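Local structure of putative alpha KG dependent 2,4-D dioxygenase (Burkholderia xenovorans, 5J92) at residues P131-F136 with D292-T297; Q43-Y48 with H209-R214. The protein probably acts as an iron(II)- and 2-oxoglutarate-dependent dioxygenase of the TfdA/TauD family. All blocks are in the same frame, centred on the assembly; numbering follows the deposited sequence.

How the contacts relate
From the N terminus, Q43-Y48 comes first, at the C-terminal end of helix 35-47; P131-F136 follows on strand 132-139, then H209-R214 in the loop between strands 201-208 and 215-217, and D292-T297 just after strand 284-291. The segments alternate, so the two contacts cross: contact 2 closes a loop of 160 residues that takes in P131-F136, and contact 1 closes one of 155 residues that takes in H209-R214. Their centres lie about 14 Å apart, and the two meet where Y134 reaches S45 and I211, and where R294 packs on P210. Together they tie the six-stranded sheet and the C-terminal tail to helix 35-47 and the 209-214 loop.

Contact 1 of 2, residues P131-F136 with D292-T297; sequences PARYSF and DDRTWT
A single carboxylate oxygen, OD1 of D292, is gripped by two arginines, R133 across the contact and R294 in its own loop. R133 comes side-on, NE 3.0 Å from D292 OD1 and NH2 bonding the same atom, both on its anti side. The carboxylate is turned 81° from that guanidinium plane. R294 holds the syn side, its NE 3.1 Å from D292 OD1 and its NH2 bonded to D292 OD2. With CG anti to the backbone N (chi1 -176°) and a bend at chi3, R133 lays its guanidinium along the D293-W296 type I turn. There R133 NH2 makes a weak bond to D293 O (2.9 Å) and reaches W296 O through a water. R133 NH1 lies 3.7 Å from W296 CE3 and also bonds F70 O. The backbone adds D292 N to P131 O, 2.8 Å. A132 bonds the iron ligand D124 through its backbone, and S135 OG bonds the D124 carboxylate. R133 and the D292 N bond fasten the tail to the start of strand 132-139, next to D124 and probably in the family's jelly-roll (double-stranded beta-helix) core. One carboxylate faces two arginines, with R267 also near, so the cluster probably keeps net positive charge and D292 probably stays ionised.

Contact 2 of 2, residues Q43-Y48 with H209-R214; sequences QASGQY and HPISGR
The C-terminal part of helix 35-47 meets the 209-214 loop at G46 and S212, whose CA atoms come within 5.1 Å, and no direct hydrogen bond joins the two segments. I211 makes the main apolar touch. G46 has no side chain, and I211 CG2, anti to the backbone N, packs directly against G46 CA at 4.1 Å. The same I211 CG2 lies 3.8 Å from Q43 OE1, while I211 CD1 extends to S45 OG. Q43 points its CB away, but the chain bends at chi2 (-57°) and brings the amide back obliquely over I211. S212 packs CB against G46 O at 3.6 Å.

Water supplies the polar links. G46 O accepts from one water that also bonds S212 OG and from a second held by R214 NH1; a third joins I211 O to Q43 NE2, the latter bond weak. The loop is braced from within: H209 ND1 accepts from I211 N (3.0 Å), and S212 OG accepts from R214 N in an ST turn. Around this surface contact, away from the iron site, S45 OG bonds E42 O in its own helix and Y134 OH on strand 132-139. H209 NE2 bonds D265 of strand 261-265, and R214 forms a salt bridge with D159 at the end of helix 154-159. The loop between strands 201-208 and 215-217 is thereby set between helix 35-47 and the six-stranded sheet, beside the jelly-roll core.

Contact 1 of 2, residues P131-F136 with D292-T297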
loop_
_atom_site.group_PDB
_atom_site.type_symbol
_atom_site.label_atom_id
_atom_site.label_comp_id
_atom_site.label_asym_id
_atom_site.label_seq_id
_atom_site.Cartn_x
_atom_site.Cartn_y
_atom_site.Cartn_z
ATOM N N PRO A 131 -1.835 19.235 -15.463
ATOM C CA PRO A 131 -2.188 17.812 -15.497
ATOM C C PRO A 131 -3.413 17.553 -16.368
ATOM O O PRO A 131 -3.958 18.449 -17.016
ATOM C CB PRO A 131 -2.481 17.483 -14.025
ATOM C CG PRO A 131 -1.976 18.661 -13.246
ATOM C CD PRO A 131 -2.129 19.824 -14.151
ATOM N N ALA A 132 -3.844 16.292 -16.358
ATOM C CA ALA A 132 -4.973 15.864 -17.161
ATOM C C ALA A 132 -6.277 16.361 -16.559
ATOM O O ALA A 132 -6.390 16.565 -15.347
ATOM C CB ALA A 132 -5.025 14.334 -17.253
ATOM N N ARG A 133 -7.260 16.580 -17.430
ATOM C CA ARG A 133 -8.623 16.807 -16.965
ATOM C C ARG A 133 -9.358 15.466 -17.006
ATOM O O ARG A 133 -9.265 14.681 -16.067
ATOM C CB ARG A 133 -9.320 17.865 -17.818
ATOM C CG ARG A 133 -10.720 18.239 -17.332
ATOM C CD ARG A 133 -11.273 19.418 -18.116
ATOM N NE ARG A 133 -10.574 20.661 -17.785
ATOM C CZ ARG A 133 -10.684 21.792 -18.470
ATOM N NH1 ARG A 133 -11.461 21.854 -19.545
ATOM N NH2 ARG A 133 -10.012 22.868 -18.079
ATOM N N TYR A 134 -10.043 15.173 -18.100
ATOM C CA TYR A 134 -10.686 13.884 -18.305
ATOM C C TYR A 134 -9.767 12.966 -19.095
ATOM O O TYR A 134 -9.123 13.392 -20.062
ATOM C CB TYR A 134 -11.999 14.039 -19.061
ATOM C CG TYR A 134 -13.046 14.891 -18.375
ATOM C CD1 TYR A 134 -13.861 14.350 -17.390
ATOM C CD2 TYR A 134 -13.229 16.232 -18.720
ATOM C CE1 TYR A 134 -14.826 15.109 -16.762
ATOM C CE2 TYR A 134 -14.192 17.009 -18.090
ATOM C CZ TYR A 134 -14.992 16.434 -17.114
ATOM O OH TYR A 134 -15.967 17.165 -16.472
ATOM N N SER A 135 -9.733 11.699 -18.701
ATOM C CA SER A 135 -9.118 10.648 -19.498
ATOM C C SER A 135 -10.212 9.749 -20.059
ATOM O O SER A 135 -11.290 9.625 -19.472
ATOM C CB SER A 135 -8.122 9.833 -18.664
ATOM O OG SER A 135 -7.013 10.633 -18.256
ATOM N N PHE A 136 -9.941 9.141 -21.218
ATOM C CA PHE A 136 -10.907 8.319 -21.934
ATOM C C PHE A 136 -10.245 7.016 -22.352
ATOM O O PHE A 136 -9.119 7.020 -22.868
ATOM C CB PHE A 136 -11.447 9.037 -23.181
ATOM C CG PHE A 136 -11.990 10.417 -22.917
ATOM C CD1 PHE A 136 -11.131 11.501 -22.745
ATOM C CD2 PHE A 136 -13.363 10.636 -22.859
ATOM C CE1 PHE A 136 -11.620 12.765 -22.503
ATOM C CE2 PHE A 136 -13.867 11.907 -22.616
ATOM C CZ PHE A 136 -12.993 12.979 -22.452
ATOM N N ASP A 292 -6.071 19.926 -18.195
ATOM C CA ASP A 292 -6.890 20.760 -17.311
ATOM C C ASP A 292 -6.500 22.235 -17.437
ATOM O O ASP A 292 -6.069 22.880 -16.490
ATOM C CB ASP A 292 -6.768 20.264 -15.873
ATOM C CG ASP A 292 -7.800 20.887 -14.944
ATOM O OD1 ASP A 292 -8.828 21.389 -15.441
ATOM O OD2 ASP A 292 -7.594 20.852 -13.714
ATOM N N ASP A 293 -6.649 22.764 -18.648
ATOM C CA ASP A 293 -6.314 24.159 -18.934
ATOM C C ASP A 293 -7.513 25.014 -18.551
ATOM O O ASP A 293 -8.511 25.063 -19.273
ATOM C CB ASP A 293 -5.948 24.316 -20.404
ATOM C CG ASP A 293 -5.390 25.686 -20.737
ATOM O OD1 ASP A 293 -5.577 26.644 -19.960
ATOM O OD2 ASP A 293 -4.758 25.799 -21.803
ATOM N N ARG A 294 -7.427 25.693 -17.406
ATOM C CA ARG A 294 -8.572 26.459 -16.923
ATOM C C ARG A 294 -8.885 27.683 -17.787
ATOM O O ARG A 294 -9.953 28.279 -17.609
ATOM C CB ARG A 294 -8.346 26.875 -15.464
ATOM C CG ARG A 294 -8.198 25.702 -14.488
ATOM C CD ARG A 294 -9.525 25.001 -14.218
ATOM N NE ARG A 294 -9.343 23.762 -13.448
ATOM C CZ ARG A 294 -9.522 23.644 -12.131
ATOM N NH1 ARG A 294 -9.905 24.685 -11.400
ATOM N NH2 ARG A 294 -9.317 22.477 -11.539
ATOM N N THR A 295 -8.006 28.063 -18.722
ATOM C CA THR A 295 -8.304 29.144 -19.661
ATOM C C THR A 295 -8.967 28.656 -20.942
ATOM O O THR A 295 -9.423 29.481 -21.742
ATOM C CB THR A 295 -7.033 29.924 -20.036
ATOM O OG1 THR A 295 -6.250 29.163 -20.964
ATOM C CG2 THR A 295 -6.199 30.232 -18.798
ATOM N N TRP A 296 -9.031 27.347 -21.156
ATOM C CA TRP A 296 -9.610 26.808 -22.374
ATOM C C TRP A 296 -11.123 26.977 -22.350
ATOM O O TRP A 296 -11.749 26.952 -21.288
ATOM C CB TRP A 296 -9.235 25.334 -22.513
ATOM C CG TRP A 296 -9.869 24.575 -23.658
ATOM C CD1 TRP A 296 -9.339 24.360 -24.897
ATOM C CD2 TRP A 296 -11.124 23.874 -23.635
ATOM N NE1 TRP A 296 -10.192 23.586 -25.653
ATOM C CE2 TRP A 296 -11.295 23.278 -24.901
ATOM C CE3 TRP A 296 -12.122 23.702 -22.668
ATOM C CZ2 TRP A 296 -12.425 22.530 -25.227
ATOM C CZ3 TRP A 296 -13.246 22.957 -22.996
ATOM C CH2 TRP A 296 -13.387 22.379 -24.263
ATOM N N THR A 297 -11.702 27.210 -23.527
ATOM C CA THR A 297 -13.144 27.332 -23.667
ATOM C C THR A 297 -13.601 26.560 -24.894
ATOM O O THR A 297 -12.892 26.477 -25.899
ATOM C CB THR A 297 -13.595 28.796 -23.802
ATOM O OG1 THR A 297 -12.976 29.385 -24.954
ATOM C CG2 THR A 297 -13.224 29.598 -22.560
HETATM O O HOH W 1 -11.855 24.872 -19.259
#

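Contact 2 of 2, residues Q43-Y48 with H209-R214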
loop_
_atom_site.group_PDB
_atom_site.type_symbol
_atom_site.label_atom_id
_atom_site.label_comp_id
_atom_site.label_asym_id
_atom_site.label_seq_id
_atom_site.Cartn_x
_atom_site.Cartn_y
_atom_site.Cartn_z
ATOM N N GLN A 43 -21.935 18.129 -16.163
ATOM C CA GLN A 43 -22.652 18.165 -14.892
ATOM C C GLN A 43 -22.751 16.773 -14.281
ATOM O O GLN A 43 -22.536 16.600 -13.078
ATOM C CB GLN A 43 -24.037 18.776 -15.088
ATOM C CG GLN A 43 -24.007 20.244 -15.479
ATOM C CD GLN A 43 -23.249 21.114 -14.485
ATOM O OE1 GLN A 43 -22.315 21.829 -14.853
ATOM N NE2 GLN A 43 -23.654 21.057 -13.216
ATOM N N ALA A 44 -23.039 15.762 -15.101
ATOM C CA ALA A 44 -23.095 14.395 -14.589
ATOM C C ALA A 44 -21.749 13.958 -14.016
ATOM O O ALA A 44 -21.706 13.226 -13.025
ATOM C CB ALA A 44 -23.551 13.433 -15.691
ATOM N N SER A 45 -20.637 14.380 -14.636
ATOM C CA SER A 45 -19.328 14.037 -14.089
ATOM C C SER A 45 -19.088 14.681 -12.728
ATOM O O SER A 45 -18.352 14.123 -11.912
ATOM C CB SER A 45 -18.211 14.436 -15.056
ATOM O OG SER A 45 -18.000 15.844 -15.058
ATOM N N GLY A 46 -19.690 15.848 -12.466
ATOM C CA GLY A 46 -19.583 16.465 -11.154
ATOM C C GLY A 46 -20.124 15.601 -10.035
ATOM O O GLY A 46 -19.615 15.643 -8.911
ATOM N N GLN A 47 -21.170 14.819 -10.322
ATOM C CA GLN A 47 -21.677 13.829 -9.383
ATOM C C GLN A 47 -20.880 12.529 -9.451
ATOM O O GLN A 47 -20.313 12.096 -8.442
ATOM C CB GLN A 47 -23.165 13.563 -9.656
ATOM C CG GLN A 47 -23.753 12.452 -8.783
ATOM C CD GLN A 47 -25.266 12.298 -8.945
ATOM O OE1 GLN A 47 -25.881 12.915 -9.817
ATOM N NE2 GLN A 47 -25.866 11.479 -8.095
ATOM N N TYR A 48 -20.823 11.891 -10.633
ATOM C CA TYR A 48 -20.080 10.644 -10.836
ATOM C C TYR A 48 -18.823 10.923 -11.659
ATOM O O TYR A 48 -18.898 10.978 -12.896
ATOM C CB TYR A 48 -20.933 9.610 -11.572
ATOM C CG TYR A 48 -22.287 9.298 -10.983
ATOM C CD1 TYR A 48 -22.436 8.294 -10.010
ATOM C CD2 TYR A 48 -23.424 9.984 -11.419
ATOM C CE1 TYR A 48 -23.698 7.985 -9.484
ATOM C CE2 TYR A 48 -24.687 9.672 -10.908
ATOM C CZ TYR A 48 -24.811 8.681 -9.942
ATOM O OH TYR A 48 -26.051 8.379 -9.429
ATOM N N HIS A 209 -13.159 21.282 -6.649
ATOM C CA HIS A 209 -13.566 20.967 -8.007
ATOM C C HIS A 209 -14.333 22.137 -8.617
ATOM O O HIS A 209 -15.204 22.716 -7.961
ATOM C CB HIS A 209 -14.428 19.703 -8.032
ATOM C CG HIS A 209 -14.525 19.083 -9.387
ATOM N ND1 HIS A 209 -15.420 19.518 -10.341
ATOM C CD2 HIS A 209 -13.807 18.091 -9.964
ATOM C CE1 HIS A 209 -15.258 18.812 -11.447
ATOM N NE2 HIS A 209 -14.279 17.943 -11.247
ATOM N N PRO A 210 -14.037 22.502 -9.869
ATOM C CA PRO A 210 -14.693 23.677 -10.468
ATOM C C PRO A 210 -16.153 23.457 -10.845
ATOM O O PRO A 210 -16.902 24.438 -10.920
ATOM C CB PRO A 210 -13.841 23.961 -11.712
ATOM C CG PRO A 210 -13.169 22.675 -12.035
ATOM C CD PRO A 210 -13.099 21.837 -10.790
ATOM N N ILE A 211 -16.592 22.219 -11.056
ATOM C CA ILE A 211 -17.990 21.954 -11.407
ATOM C C ILE A 211 -18.840 21.753 -10.165
ATOM O O ILE A 211 -19.899 22.366 -10.020
ATOM C CB ILE A 211 -18.086 20.728 -12.345
ATOM C CG1 ILE A 211 -17.340 20.974 -13.655
ATOM C CG2 ILE A 211 -19.561 20.347 -12.619
ATOM C CD1 ILE A 211 -17.291 19.745 -14.567
ATOM N N SER A 212 -18.398 20.884 -9.255
ATOM C CA SER A 212 -19.214 20.482 -8.114
ATOM C C SER A 212 -18.902 21.230 -6.827
ATOM O O SER A 212 -19.681 21.125 -5.875
ATOM C CB SER A 212 -19.043 18.987 -7.835
ATOM O OG SER A 212 -17.715 18.735 -7.435
ATOM N N GLY A 213 -17.766 21.934 -6.754
ATOM C CA GLY A 213 -17.318 22.518 -5.506
ATOM C C GLY A 213 -16.760 21.539 -4.489
ATOM O O GLY A 213 -16.387 21.967 -3.387
ATOM N N ARG A 214 -16.683 20.249 -4.819
ATOM C CA ARG A 214 -16.219 19.247 -3.861
ATOM C C ARG A 214 -14.734 19.394 -3.553
ATOM O O ARG A 214 -13.911 19.558 -4.457
ATOM C CB ARG A 214 -16.469 17.839 -4.395
ATOM C CG ARG A 214 -17.949 17.450 -4.561
ATOM C CD ARG A 214 -18.663 17.189 -3.225
ATOM N NE ARG A 214 -18.108 16.062 -2.471
ATOM C CZ ARG A 214 -18.345 14.778 -2.734
ATOM N NH1 ARG A 214 -19.111 14.429 -3.765
ATOM N NH2 ARG A 214 -17.797 13.835 -1.974
HETATM O O HOH W 2 -22.718 21.082 -10.739
HETATM O O HOH W 3 -17.010 16.268 -8.403
HETATM O O HOH W 4 -20.478 15.852 -5.942
#